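Local coordinates for protein chitinase A (Pteris ryukyuensis, PDB 4RL3) that probably hydrolyses the beta-1,4 linkages of chitin, this chain being the catalytic, glycoside hydrolase family 18 domain of a longer protein, at residues I22-F28 / H70-K74; I51-N55 / L110-Y114; P88-T92 / Y123-V129; E163-T167 / S205-G209; C233-K237 / T268-S272. All coordinates share one frame; numbering follows the deposited sequence.

In the fold
The five contacts sit around a (beta/alpha)8 barrel. Interaction 1 joins two neighbouring strands where they begin; interaction 3, about 34 Å away centre to centre and across the middle of the chain, joins loops where strands end. Interaction 2 is the buried one, an aromatic and aliphatic cluster between a loop and helix 96-114. The other four are partly buried and add more polar chemistry: amide and main-chain bonds in interactions 1 and 3, a salt bridge in interaction 4, the chain's terminal carboxylate in interaction 5. Two pairs touch: Tyr-166 of interaction 4 meets Tyr-123 of interaction 3, and Thr-271 of interaction 5 packs on Val-26 of interaction 1.

Interaction 1. Residues I22-F28 / H70-K74; sequences INSGVTF and HSNVK
Phe-28 and Val-73 pair as neighbours in parallel strands, 27-36 and 73-81, close to where both begin. The main-chain bonds come first: Phe-28 N donates to Asn-72 O at 3.0 Å, and Phe-28 O accepts from Lys-74 N at 2.9 Å. One residue thus spans the two peptides flanking Val-73, as parallel strands require, and Val-73 CA adds a C-H contact to the same Phe-28 oxygen.

A side-chain amide extends the pairing beyond the strands. Asn-72 stands in a type I turn from His-70 to Val-73, and its CG lies between its own N and carbonyl carbon (chi1 64°), which swings the amide over the opposing turn. There ND2 donates to Val-26 O at 2.8 Å, nearly straight at 169° and with the acceptor in the amide plane. Asn-23 O lies 2.9 Å from Asn-72 ND2. The turn it meets is itself fixed by an Asx turn, in which Asn-23 OD1 receives Gly-25 N.

The apolar contacts gather around Val-73. Its CG2 touches Phe-28 CB at 3.9 Å and meets Ile-22 CG2 at 4.0 Å, the isoleucine crossing it at about a right angle. Farther out, Ile-22 CD1 rests over one face of the His-70 imidazole in a CH-pi contact, 4.1 Å from the ring centroid. Lys-74 leads away, and its NZ bonds to Ser-152.

Asparagine suits its position because its amide N-H satisfies the carbonyl of Val-26, a buried residue, just before the parallel pairing of Phe-28 with Val-73 begins.

Interaction 2. Residues I51-N55 / L110-Y114; sequences IYWQN and LINQY
Trp-53 turns the six-membered edge of its indole onto one face of the Tyr-114 ring, a T-shaped pair with centroids 5.2 Å apart and planes at 83°. CZ2 makes the approach, 3.7 Å from Tyr-114 CE2 and somewhat off the centre of the phenol. Leu-110 CD2 also lies at the indole's edge, in its plane, 3.9 Å from Trp-53 CH2. One indole face is covered from within its own segment, by Ile-51 CG2 over the centre of the ring.

Ile-51 sends its other branch across the gap. CD1 touches Leu-110 CD1 at 3.6 Å and Tyr-114 CE1 at 3.8 Å. With CG opposite its backbone N (chi1 -176°), Leu-110 carries its fork toward the loop, CD1 meeting Ile-51 and also the indole. Tyrosine fits here because its ring is apolar while its far end is not: the hydroxyl ends beside Asn-55, whose ND2 donates to Tyr-114 OH at 3.1 Å with the oxygen in the amide plane. Trp-53 NE1 is satisfied separately by Leu-58 O.

Strand 50-51 runs antiparallel beside barrel strand 27-36. Trp-53 touches Leu-32 of that strand and Leu-110 touches Ala-35, which places the loop in the helix-on-strand layer of a (beta/alpha)8 barrel.

Interaction 3. Residues P88-T92 / Y123-V129; sequences PVQFT and YEHFDQV
Phe-91 N donates to His-125 O at 3.0 Å, almost straight at 169°, and this main-chain bond ties two loops together between an inverse gamma turn at Val-89 and a type I turn from Phe-126 to Val-129. Water carries the join onward, linking Val-89 O with Glu-124 N. Gln-90 grips the second turn with both ends of its amide: OE1 accepts from Asp-127 N at 3.0 Å, and NE2 gives to the anti lone pair of Asp-127 OD2 at 2.9 Å. A bend at chi2 (-69°) folds the glutamine back to reach it, and two bonds hold its amide against rotation.

Both loops lie at the carboxyl-terminal rim of the barrel, where substrate sites of (beta/alpha)8 enzymes are found; Glu-124 occupies the last position of the family 18 DxDxE signature, and a magnesium ion is bound about 8 Å from the side chain of His-125. That imidazole is sandwiched, with Pro-88 CB over its centre, 3.9 Å from the centroid, and Glu-124 CG toward the rim of the opposite face, while NE2 bonds to Asp-82. Deeper in, Phe-91 drives its edge into the middle of the Tyr-123 face, Phe-91 CD2 lying 3.6 Å from Tyr-123 CZ, with planes at 82°. Val-129 CG1 closes on Phe-91 CD1 at 4.0 Å, and Tyr-123 OH reaches Asp-37.

Interaction 4. Residues E163-T167 / S205-G209; sequences ESQYT and SKYGG
Lys-206 crosses the gap toward Glu-163 and Thr-167 with its whole length. Its CB grazes the methyl CG2 of Thr-167 at 4.2 Å. Beyond CG the chain is fully extended, and CD then CE run beside Glu-163 OE1 until NZ closes a salt bridge to that oxygen at 2.8 Å. The ammonium arrives from above the carboxylate plane, 36° out of it, rather than end-on. Long, flexible chains suit this outer edge, where charged tips can pair without being buried.

On the inner side of the ion pair, Tyr-207 brings its hydroxyl end against the helix. Its OH lies 3.2 Å from Tyr-166 CB and 3.5 Å from Thr-167 CG2, and the ring crosses the threonine at about a right angle. Thr-167 can offer that methyl because its hydroxyl turns back: OG1 donates to Glu-163 O at 2.6 Å, approaching from the opposite face to the helical N-H of Thr-167. Water bridges Thr-167 O and Lys-206 O.

The contact joins the first turn of helix 163-173 to the carboxyl end of helix 193-206, its neighbour around the barrel, and the residue that follows it. Tyr-166 and Tyr-207 both continue inward onto Pro-158 and onto Ile-156 of strand 153-156.

Interaction 5. Residues C233-K237 / T268-S272; sequences CQQLK and TLLTS
Ser-272 O, one of the two oxygens of the C-terminal carboxylate, is gripped by Lys-237 and by a water. Lys-237 NZ donates to Ser-272 O at 3.1 Å, and the water donates to the same oxygen at 2.6 Å. That water also accepts from Lys-237 NZ at 2.9 Å and donates to Leu-270 O, closing a small ring of bonds over the end of the chain. The lysine belongs to helix 226-238 and the carboxylate follows helix 261-271, the last two large helices of the (beta/alpha)8 barrel. A positive side chain here would be expected to stabilise both the terminal charge and the negative end of the helix dipole.

Lysine suits the place for its length as well. Its aliphatic part slides past Leu-269 in the opposite direction, CD coming 3.8 Å from Leu-269 CD2, before the last bond turns (chi4 61°) and brings NZ over to the carboxylate. The apolar stem packs on the leucine while NZ meets the carboxylate and water.

Leu-269 does most of the apolar work. Its CD1 reaches in to Cys-233 CB at 3.9 Å and to Gln-234 N at 3.8 Å, and its CG lies near Gln-234 OE1, whose partner amide nitrogen bonds to Ser-238. Cys-233 is small enough to let the leucine approach; the enzyme has no disulfide bonds, and this buried side chain rests on Ile-245 of barrel strand 244-248. The side chain of Leu-270 sets out away from residues 233-237 and packs on the same isoleucine. Near the carboxyl end of its helix, Leu-269 O receives a weak bond from Ser-272 OG and lies 3.3 Å from Lys-237 CD.

Interaction 1. Residues I22-F28 / H70-K74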
# COMPACT_ATOMS: atom_id res chain seq x y z
N ILE A 22 -15.03 -5.06 8.42
CA ILE A 22 -14.04 -4.65 9.42
C ILE A 22 -14.19 -5.54 10.66
O ILE A 22 -15.21 -5.49 11.36
CB ILE A 22 -14.21 -3.17 9.82
CG1 ILE A 22 -13.99 -2.24 8.61
CG2 ILE A 22 -13.27 -2.80 10.96
CD1 ILE A 22 -14.58 -0.86 8.77
N ASN A 23 -13.18 -6.36 10.93
CA ASN A 23 -13.13 -7.19 12.12
C ASN A 23 -12.49 -6.38 13.24
O ASN A 23 -11.42 -5.82 13.06
CB ASN A 23 -12.30 -8.44 11.82
CG ASN A 23 -12.33 -9.46 12.94
OD1 ASN A 23 -12.00 -9.15 14.09
ND2 ASN A 23 -12.72 -10.69 12.62
N SER A 24 -13.13 -6.34 14.41
CA SER A 24 -12.62 -5.51 15.52
C SER A 24 -11.29 -5.99 16.12
O SER A 24 -10.63 -5.24 16.87
CB SER A 24 -13.67 -5.42 16.63
OG SER A 24 -13.85 -6.65 17.30
N GLY A 25 -10.91 -7.22 15.81
CA GLY A 25 -9.75 -7.86 16.40
C GLY A 25 -8.44 -7.72 15.65
O GLY A 25 -7.41 -8.24 16.11
N VAL A 26 -8.46 -7.07 14.49
CA VAL A 26 -7.23 -6.82 13.74
C VAL A 26 -6.86 -5.35 13.83
O VAL A 26 -7.72 -4.50 14.12
CB VAL A 26 -7.34 -7.19 12.23
CG1 VAL A 26 -7.70 -8.66 12.05
CG2 VAL A 26 -8.34 -6.30 11.48
N THR A 27 -5.59 -5.06 13.59
CA THR A 27 -5.14 -3.71 13.31
C THR A 27 -5.49 -3.46 11.85
O THR A 27 -4.89 -4.06 10.96
CB THR A 27 -3.62 -3.59 13.54
OG1 THR A 27 -3.36 -3.73 14.95
CG2 THR A 27 -3.06 -2.26 13.09
N PHE A 28 -6.46 -2.59 11.61
CA PHE A 28 -7.06 -2.41 10.28
C PHE A 28 -6.60 -1.13 9.63
O PHE A 28 -6.79 -0.04 10.18
CB PHE A 28 -8.59 -2.39 10.41
CG PHE A 28 -9.31 -2.52 9.09
CD1 PHE A 28 -9.28 -1.48 8.17
CD2 PHE A 28 -9.97 -3.69 8.75
CE1 PHE A 28 -9.92 -1.60 6.95
CE2 PHE A 28 -10.60 -3.81 7.53
CZ PHE A 28 -10.58 -2.77 6.63
N HIS A 70 -14.75 2.87 14.49
CA HIS A 70 -13.90 1.69 14.66
C HIS A 70 -12.52 2.10 15.13
O HIS A 70 -11.68 2.55 14.34
CB HIS A 70 -13.79 0.95 13.33
CG HIS A 70 -15.11 0.56 12.76
ND1 HIS A 70 -15.81 -0.54 13.19
CD2 HIS A 70 -15.89 1.16 11.83
CE1 HIS A 70 -16.96 -0.61 12.55
NE2 HIS A 70 -17.03 0.41 11.72
N SER A 71 -12.27 1.91 16.42
CA SER A 71 -11.04 2.39 17.05
C SER A 71 -9.78 1.66 16.56
O SER A 71 -8.67 2.14 16.77
CB SER A 71 -11.14 2.30 18.58
OG SER A 71 -11.24 0.96 19.05
N ASN A 72 -9.97 0.51 15.91
CA ASN A 72 -8.86 -0.25 15.34
C ASN A 72 -8.51 0.16 13.93
O ASN A 72 -7.61 -0.44 13.35
CB ASN A 72 -9.16 -1.75 15.38
CG ASN A 72 -10.35 -2.14 14.52
OD1 ASN A 72 -11.37 -1.43 14.47
ND2 ASN A 72 -10.23 -3.26 13.83
N VAL A 73 -9.21 1.15 13.37
CA VAL A 73 -8.99 1.59 11.98
C VAL A 73 -8.09 2.82 11.87
O VAL A 73 -8.28 3.82 12.57
CB VAL A 73 -10.33 1.84 11.26
CG1 VAL A 73 -10.11 2.49 9.90
CG2 VAL A 73 -11.11 0.53 11.12
N LYS A 74 -7.11 2.72 10.97
CA LYS A 74 -6.31 3.85 10.50
C LYS A 74 -6.48 3.94 8.99
O LYS A 74 -6.89 2.98 8.33
CB LYS A 74 -4.83 3.66 10.84
CG LYS A 74 -4.48 3.75 12.32
CD LYS A 74 -2.97 3.61 12.49
CE LYS A 74 -2.49 3.68 13.93
NZ LYS A 74 -1.01 3.50 13.98

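Interaction 2. Residues I51-N55 / L110-Y114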
# COMPACT_ATOMS: atom_id res chain seq x y z
N ILE A 51 -4.65 14.62 -5.62
CA ILE A 51 -5.55 13.54 -5.23
C ILE A 51 -6.10 12.81 -6.44
O ILE A 51 -6.80 13.41 -7.26
CB ILE A 51 -6.71 14.09 -4.38
CG1 ILE A 51 -6.16 14.69 -3.08
CG2 ILE A 51 -7.75 13.01 -4.09
CD1 ILE A 51 -7.18 15.47 -2.27
N TYR A 52 -5.83 11.51 -6.51
CA TYR A 52 -6.37 10.65 -7.56
C TYR A 52 -7.01 9.39 -6.97
O TYR A 52 -6.85 8.29 -7.48
CB TYR A 52 -5.31 10.32 -8.62
CG TYR A 52 -4.83 11.58 -9.32
CD1 TYR A 52 -5.60 12.20 -10.31
CD2 TYR A 52 -3.62 12.16 -8.97
CE1 TYR A 52 -5.16 13.35 -10.93
CE2 TYR A 52 -3.17 13.31 -9.59
CZ TYR A 52 -3.94 13.90 -10.57
OH TYR A 52 -3.49 15.05 -11.19
N TRP A 53 -7.72 9.58 -5.86
CA TRP A 53 -8.77 8.64 -5.49
C TRP A 53 -10.10 9.37 -5.59
O TRP A 53 -10.14 10.59 -5.77
CB TRP A 53 -8.58 8.07 -4.08
CG TRP A 53 -8.75 9.04 -2.95
CD1 TRP A 53 -9.90 9.34 -2.27
CD2 TRP A 53 -7.72 9.81 -2.34
NE1 TRP A 53 -9.65 10.26 -1.28
CE2 TRP A 53 -8.31 10.56 -1.30
CE3 TRP A 53 -6.34 9.93 -2.56
CZ2 TRP A 53 -7.58 11.43 -0.49
CZ3 TRP A 53 -5.62 10.79 -1.76
CH2 TRP A 53 -6.24 11.53 -0.74
N GLN A 54 -11.18 8.61 -5.44
CA GLN A 54 -12.52 9.16 -5.54
C GLN A 54 -12.89 9.94 -4.29
O GLN A 54 -13.69 9.48 -3.46
CB GLN A 54 -13.55 8.05 -5.82
CG GLN A 54 -14.88 8.60 -6.30
CD GLN A 54 -15.87 7.54 -6.73
OE1 GLN A 54 -15.90 6.42 -6.20
NE2 GLN A 54 -16.71 7.88 -7.70
N ASN A 55 -12.30 11.12 -4.16
CA ASN A 55 -12.41 11.90 -2.92
C ASN A 55 -13.74 12.63 -2.74
O ASN A 55 -14.01 13.14 -1.65
CB ASN A 55 -11.25 12.89 -2.78
CG ASN A 55 -11.26 13.98 -3.84
OD1 ASN A 55 -11.49 13.72 -5.02
ND2 ASN A 55 -10.97 15.20 -3.43
N LEU A 110 -2.07 17.18 3.12
CA LEU A 110 -3.09 16.21 2.75
C LEU A 110 -3.45 15.31 3.92
O LEU A 110 -4.62 15.03 4.16
CB LEU A 110 -2.61 15.36 1.56
CG LEU A 110 -3.60 14.35 0.98
CD1 LEU A 110 -4.77 15.07 0.32
CD2 LEU A 110 -2.88 13.45 -0.02
N ILE A 111 -2.43 14.86 4.64
CA ILE A 111 -2.62 14.01 5.82
C ILE A 111 -3.44 14.74 6.89
O ILE A 111 -4.35 14.16 7.50
CB ILE A 111 -1.26 13.56 6.38
CG1 ILE A 111 -0.66 12.51 5.45
CG2 ILE A 111 -1.39 13.00 7.80
CD1 ILE A 111 0.84 12.33 5.58
N ASN A 112 -3.14 16.01 7.12
CA ASN A 112 -3.91 16.79 8.08
C ASN A 112 -5.34 17.03 7.60
O ASN A 112 -6.26 16.98 8.41
CB ASN A 112 -3.20 18.10 8.39
CG ASN A 112 -1.98 17.88 9.25
OD1 ASN A 112 -1.90 16.90 10.00
ND2 ASN A 112 -1.02 18.80 9.17
N GLN A 113 -5.53 17.26 6.30
CA GLN A 113 -6.86 17.50 5.76
C GLN A 113 -7.76 16.28 5.86
O GLN A 113 -8.95 16.40 6.21
CB GLN A 113 -6.77 17.92 4.29
CG GLN A 113 -8.12 18.26 3.67
CD GLN A 113 -8.07 18.51 2.18
OE1 GLN A 113 -7.03 18.36 1.53
NE2 GLN A 113 -9.22 18.88 1.62
N TYR A 114 -7.20 15.12 5.53
CA TYR A 114 -7.96 13.86 5.46
C TYR A 114 -7.84 12.99 6.73
O TYR A 114 -8.39 11.89 6.76
CB TYR A 114 -7.56 13.07 4.20
CG TYR A 114 -8.28 13.58 2.97
CD1 TYR A 114 -7.86 14.72 2.32
CD2 TYR A 114 -9.40 12.91 2.46
CE1 TYR A 114 -8.54 15.21 1.22
CE2 TYR A 114 -10.08 13.38 1.36
CZ TYR A 114 -9.65 14.53 0.74
OH TYR A 114 -10.33 15.02 -0.36

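Interaction 3. Residues P88-T92 / Y123-V129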
# COMPACT_ATOMS: atom_id res chain seq x y z
N PRO A 88 2.20 6.40 -17.91
CA PRO A 88 2.93 5.85 -16.76
C PRO A 88 3.36 6.93 -15.76
O PRO A 88 3.85 7.99 -16.15
CB PRO A 88 4.14 5.16 -17.40
CG PRO A 88 3.73 4.91 -18.81
CD PRO A 88 2.90 6.09 -19.18
N VAL A 89 3.15 6.64 -14.48
CA VAL A 89 3.61 7.53 -13.43
C VAL A 89 5.10 7.32 -13.26
O VAL A 89 5.55 6.51 -12.44
CB VAL A 89 2.85 7.28 -12.10
CG1 VAL A 89 3.39 8.18 -11.00
CG2 VAL A 89 1.36 7.51 -12.29
N GLN A 90 5.88 8.07 -14.03
CA GLN A 90 7.33 8.03 -13.95
C GLN A 90 7.78 8.83 -12.74
O GLN A 90 7.44 10.02 -12.63
CB GLN A 90 7.96 8.65 -15.21
CG GLN A 90 7.77 7.83 -16.46
CD GLN A 90 8.56 6.54 -16.43
OE1 GLN A 90 9.41 6.32 -15.56
NE2 GLN A 90 8.29 5.67 -17.40
N PHE A 91 8.52 8.21 -11.83
CA PHE A 91 9.08 9.00 -10.74
C PHE A 91 10.06 10.00 -11.33
O PHE A 91 10.95 9.64 -12.09
CB PHE A 91 9.80 8.14 -9.70
CG PHE A 91 10.20 8.93 -8.48
CD1 PHE A 91 11.37 9.68 -8.48
CD2 PHE A 91 9.37 8.98 -7.38
CE1 PHE A 91 11.72 10.44 -7.38
CE2 PHE A 91 9.72 9.73 -6.28
CZ PHE A 91 10.89 10.46 -6.28
N THR A 92 9.90 11.27 -10.97
CA THR A 92 10.80 12.29 -11.50
C THR A 92 10.91 13.50 -10.57
O THR A 92 9.93 13.93 -9.93
CB THR A 92 10.39 12.67 -12.94
OG1 THR A 92 11.35 13.59 -13.50
CG2 THR A 92 9.01 13.25 -12.98
N TYR A 123 5.42 3.61 -6.24
CA TYR A 123 5.95 3.90 -7.57
C TYR A 123 6.46 2.64 -8.22
O TYR A 123 7.00 1.76 -7.55
CB TYR A 123 7.07 4.92 -7.49
CG TYR A 123 6.62 6.32 -7.17
CD1 TYR A 123 6.15 7.16 -8.16
CD2 TYR A 123 6.71 6.80 -5.87
CE1 TYR A 123 5.77 8.46 -7.86
CE2 TYR A 123 6.31 8.09 -5.55
CZ TYR A 123 5.84 8.92 -6.55
OH TYR A 123 5.47 10.21 -6.22
N GLU A 124 6.31 2.55 -9.55
CA GLU A 124 6.84 1.39 -10.27
C GLU A 124 7.58 1.69 -11.56
O GLU A 124 8.11 0.79 -12.19
CB GLU A 124 5.71 0.40 -10.56
CG GLU A 124 4.75 0.86 -11.63
CD GLU A 124 3.80 -0.24 -12.06
OE1 GLU A 124 2.62 -0.14 -11.69
OE2 GLU A 124 4.23 -1.20 -12.74
N HIS A 125 7.60 2.95 -11.98
CA HIS A 125 8.26 3.35 -13.23
C HIS A 125 9.42 4.25 -12.91
O HIS A 125 9.25 5.32 -12.32
CB HIS A 125 7.28 4.06 -14.16
CG HIS A 125 6.06 3.26 -14.45
ND1 HIS A 125 6.08 2.16 -15.27
CD2 HIS A 125 4.78 3.38 -14.01
CE1 HIS A 125 4.87 1.64 -15.33
NE2 HIS A 125 4.06 2.36 -14.58
N PHE A 126 10.60 3.83 -13.33
CA PHE A 126 11.85 4.49 -12.97
C PHE A 126 12.73 4.78 -14.18
O PHE A 126 13.94 4.85 -14.07
CB PHE A 126 12.60 3.60 -11.97
CG PHE A 126 11.82 3.33 -10.73
CD1 PHE A 126 11.61 4.34 -9.82
CD2 PHE A 126 11.25 2.09 -10.49
CE1 PHE A 126 10.88 4.13 -8.68
CE2 PHE A 126 10.50 1.87 -9.35
CZ PHE A 126 10.32 2.89 -8.44
N ASP A 127 12.09 5.00 -15.32
CA ASP A 127 12.83 5.20 -16.56
C ASP A 127 13.43 6.61 -16.68
O ASP A 127 14.24 6.85 -17.58
CB ASP A 127 11.92 4.90 -17.75
CG ASP A 127 11.30 3.52 -17.65
OD1 ASP A 127 12.06 2.54 -17.53
OD2 ASP A 127 10.05 3.40 -17.67
N GLN A 128 13.05 7.52 -15.79
CA GLN A 128 13.47 8.93 -15.84
C GLN A 128 14.23 9.37 -14.58
O GLN A 128 14.41 10.57 -14.34
CB GLN A 128 12.25 9.84 -16.05
CG GLN A 128 11.47 9.55 -17.33
CD GLN A 128 10.27 10.46 -17.54
OE1 GLN A 128 9.54 10.29 -18.51
NE2 GLN A 128 10.03 11.40 -16.62
N VAL A 129 14.67 8.40 -13.78
CA VAL A 129 15.35 8.69 -12.53
C VAL A 129 16.33 7.58 -12.16
O VAL A 129 16.08 6.40 -12.42
CB VAL A 129 14.32 8.90 -11.39
CG1 VAL A 129 13.61 7.60 -11.02
CG2 VAL A 129 15.00 9.51 -10.17
O HOH W 1 4.82 4.67 -10.63
O HOH W 2 11.22 7.55 -13.71
O HOH W 3 14.02 12.73 -12.46

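Interaction 4. Residues E163-T167 / S205-G209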
# COMPACT_ATOMS: atom_id res chain seq x y z
N GLU A 163 12.73 -4.71 -7.66
CA GLU A 163 13.58 -5.16 -6.55
C GLU A 163 14.78 -4.26 -6.29
O GLU A 163 15.10 -3.96 -5.14
CB GLU A 163 14.07 -6.59 -6.84
CG GLU A 163 14.96 -7.23 -5.79
CD GLU A 163 15.21 -8.69 -6.11
OE1 GLU A 163 14.21 -9.44 -6.20
OE2 GLU A 163 16.39 -9.07 -6.32
N SER A 164 15.45 -3.83 -7.37
CA SER A 164 16.64 -3.00 -7.23
C SER A 164 16.34 -1.72 -6.44
O SER A 164 17.08 -1.33 -5.53
CB SER A 164 17.19 -2.64 -8.61
OG SER A 164 18.41 -1.93 -8.47
N GLN A 165 15.23 -1.07 -6.78
CA GLN A 165 14.85 0.18 -6.14
C GLN A 165 14.42 -0.03 -4.70
O GLN A 165 14.88 0.67 -3.79
CB GLN A 165 13.72 0.86 -6.90
CG GLN A 165 14.16 1.46 -8.24
CD GLN A 165 14.21 0.47 -9.40
OE1 GLN A 165 13.74 -0.67 -9.31
NE2 GLN A 165 14.79 0.92 -10.50
N TYR A 166 13.51 -0.96 -4.48
CA TYR A 166 12.92 -1.09 -3.15
C TYR A 166 13.80 -1.80 -2.12
O TYR A 166 13.73 -1.49 -0.94
CB TYR A 166 11.53 -1.68 -3.23
CG TYR A 166 10.50 -0.68 -3.72
CD1 TYR A 166 9.90 0.22 -2.84
CD2 TYR A 166 10.17 -0.59 -5.07
CE1 TYR A 166 8.98 1.15 -3.28
CE2 TYR A 166 9.25 0.34 -5.51
CZ TYR A 166 8.66 1.21 -4.62
OH TYR A 166 7.74 2.14 -5.06
N THR A 167 14.63 -2.76 -2.56
CA THR A 167 15.57 -3.35 -1.60
C THR A 167 16.62 -2.33 -1.14
O THR A 167 17.04 -2.33 0.02
CB THR A 167 16.27 -4.62 -2.12
OG1 THR A 167 16.98 -4.34 -3.34
CG2 THR A 167 15.26 -5.76 -2.32
N SER A 205 13.04 -12.87 2.58
CA SER A 205 14.50 -12.86 2.72
C SER A 205 15.16 -11.58 2.19
O SER A 205 16.26 -11.24 2.63
CB SER A 205 15.12 -14.08 2.03
OG SER A 205 15.19 -13.90 0.63
N LYS A 206 14.48 -10.88 1.28
CA LYS A 206 14.98 -9.65 0.66
C LYS A 206 14.57 -8.38 1.39
O LYS A 206 15.13 -7.30 1.12
CB LYS A 206 14.48 -9.55 -0.78
CG LYS A 206 14.95 -10.70 -1.66
CD LYS A 206 14.19 -10.76 -2.97
CE LYS A 206 14.68 -11.92 -3.83
NZ LYS A 206 13.92 -12.02 -5.10
N TYR A 207 13.61 -8.51 2.32
CA TYR A 207 13.01 -7.36 3.00
C TYR A 207 13.01 -7.56 4.51
O TYR A 207 12.01 -7.31 5.21
CB TYR A 207 11.60 -7.09 2.45
CG TYR A 207 11.66 -6.51 1.07
CD1 TYR A 207 11.97 -5.16 0.90
CD2 TYR A 207 11.46 -7.29 -0.06
CE1 TYR A 207 12.05 -4.60 -0.36
CE2 TYR A 207 11.53 -6.73 -1.32
CZ TYR A 207 11.83 -5.38 -1.46
OH TYR A 207 11.92 -4.82 -2.71
N GLY A 208 14.15 -8.02 5.02
CA GLY A 208 14.40 -8.03 6.45
C GLY A 208 14.09 -9.32 7.18
O GLY A 208 14.29 -9.40 8.39
N GLY A 209 13.60 -10.33 6.46
CA GLY A 209 13.41 -11.67 7.01
C GLY A 209 11.97 -12.10 7.15
O GLY A 209 11.68 -13.28 7.26
O HOH W 4 16.13 -4.71 1.78

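Interaction 5. Residues C233-K237 / T268-S272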
# COMPACT_ATOMS: atom_id res chain seq x y z
N CYS A 233 -1.43 -18.80 3.87
CA CYS A 233 -1.34 -17.92 5.01
C CYS A 233 -1.57 -18.66 6.33
O CYS A 233 -1.00 -18.30 7.35
CB CYS A 233 -2.33 -16.76 4.87
SG CYS A 233 -1.79 -15.49 3.71
N GLN A 234 -2.43 -19.68 6.32
CA GLN A 234 -2.64 -20.50 7.51
C GLN A 234 -1.34 -21.22 7.93
O GLN A 234 -1.04 -21.33 9.12
CB GLN A 234 -3.80 -21.48 7.31
CG GLN A 234 -4.14 -22.36 8.52
CD GLN A 234 -4.35 -21.56 9.80
OE1 GLN A 234 -5.27 -20.75 9.90
NE2 GLN A 234 -3.49 -21.79 10.80
N GLN A 235 -0.56 -21.66 6.95
CA GLN A 235 0.73 -22.30 7.23
C GLN A 235 1.72 -21.31 7.84
O GLN A 235 2.37 -21.60 8.83
CB GLN A 235 1.34 -22.88 5.96
CG GLN A 235 0.55 -24.02 5.36
CD GLN A 235 1.20 -24.53 4.09
OE1 GLN A 235 2.43 -24.58 3.97
NE2 GLN A 235 0.38 -24.91 3.11
N LEU A 236 1.82 -20.12 7.25
CA LEU A 236 2.68 -19.09 7.80
C LEU A 236 2.26 -18.69 9.21
O LEU A 236 3.11 -18.43 10.07
CB LEU A 236 2.70 -17.86 6.88
CG LEU A 236 3.31 -18.11 5.50
CD1 LEU A 236 2.99 -16.96 4.55
CD2 LEU A 236 4.82 -18.30 5.60
N LYS A 237 0.95 -18.65 9.46
CA LYS A 237 0.43 -18.29 10.78
C LYS A 237 0.77 -19.36 11.81
O LYS A 237 1.22 -19.04 12.92
CB LYS A 237 -1.09 -18.09 10.72
CG LYS A 237 -1.72 -17.74 12.06
CD LYS A 237 -3.23 -17.85 11.98
CE LYS A 237 -3.86 -17.94 13.35
NZ LYS A 237 -3.56 -16.72 14.14
N THR A 268 -10.50 -13.03 9.66
CA THR A 268 -10.83 -14.15 10.54
C THR A 268 -9.59 -15.03 10.75
O THR A 268 -9.30 -15.43 11.88
CB THR A 268 -12.03 -14.93 9.98
OG1 THR A 268 -13.19 -14.13 10.18
CG2 THR A 268 -12.23 -16.28 10.68
N LEU A 269 -8.83 -15.26 9.68
CA LEU A 269 -7.60 -16.06 9.80
C LEU A 269 -6.62 -15.40 10.77
O LEU A 269 -6.02 -16.07 11.60
CB LEU A 269 -6.96 -16.26 8.43
CG LEU A 269 -5.66 -17.07 8.34
CD1 LEU A 269 -5.49 -17.56 6.92
CD2 LEU A 269 -4.42 -16.29 8.77
N LEU A 270 -6.47 -14.08 10.65
CA LEU A 270 -5.51 -13.37 11.49
C LEU A 270 -5.90 -13.35 12.97
O LEU A 270 -5.02 -13.28 13.82
CB LEU A 270 -5.31 -11.94 10.98
CG LEU A 270 -4.59 -11.85 9.63
CD1 LEU A 270 -4.71 -10.44 9.09
CD2 LEU A 270 -3.13 -12.28 9.73
N THR A 271 -7.19 -13.43 13.26
CA THR A 271 -7.68 -13.33 14.64
C THR A 271 -8.00 -14.67 15.30
O THR A 271 -8.27 -14.70 16.50
CB THR A 271 -8.92 -12.41 14.72
OG1 THR A 271 -9.95 -12.88 13.84
CG2 THR A 271 -8.55 -11.00 14.34
N SER A 272 -7.94 -15.76 14.55
CA SER A 272 -8.39 -17.06 15.07
C SER A 272 -7.28 -17.80 15.82
O SER A 272 -6.12 -17.38 15.84
CB SER A 272 -8.91 -17.93 13.94
OG SER A 272 -7.84 -18.39 13.15
OXT SER A 272 -7.54 -18.86 16.41
O HOH W 5 -4.90 -15.12 16.10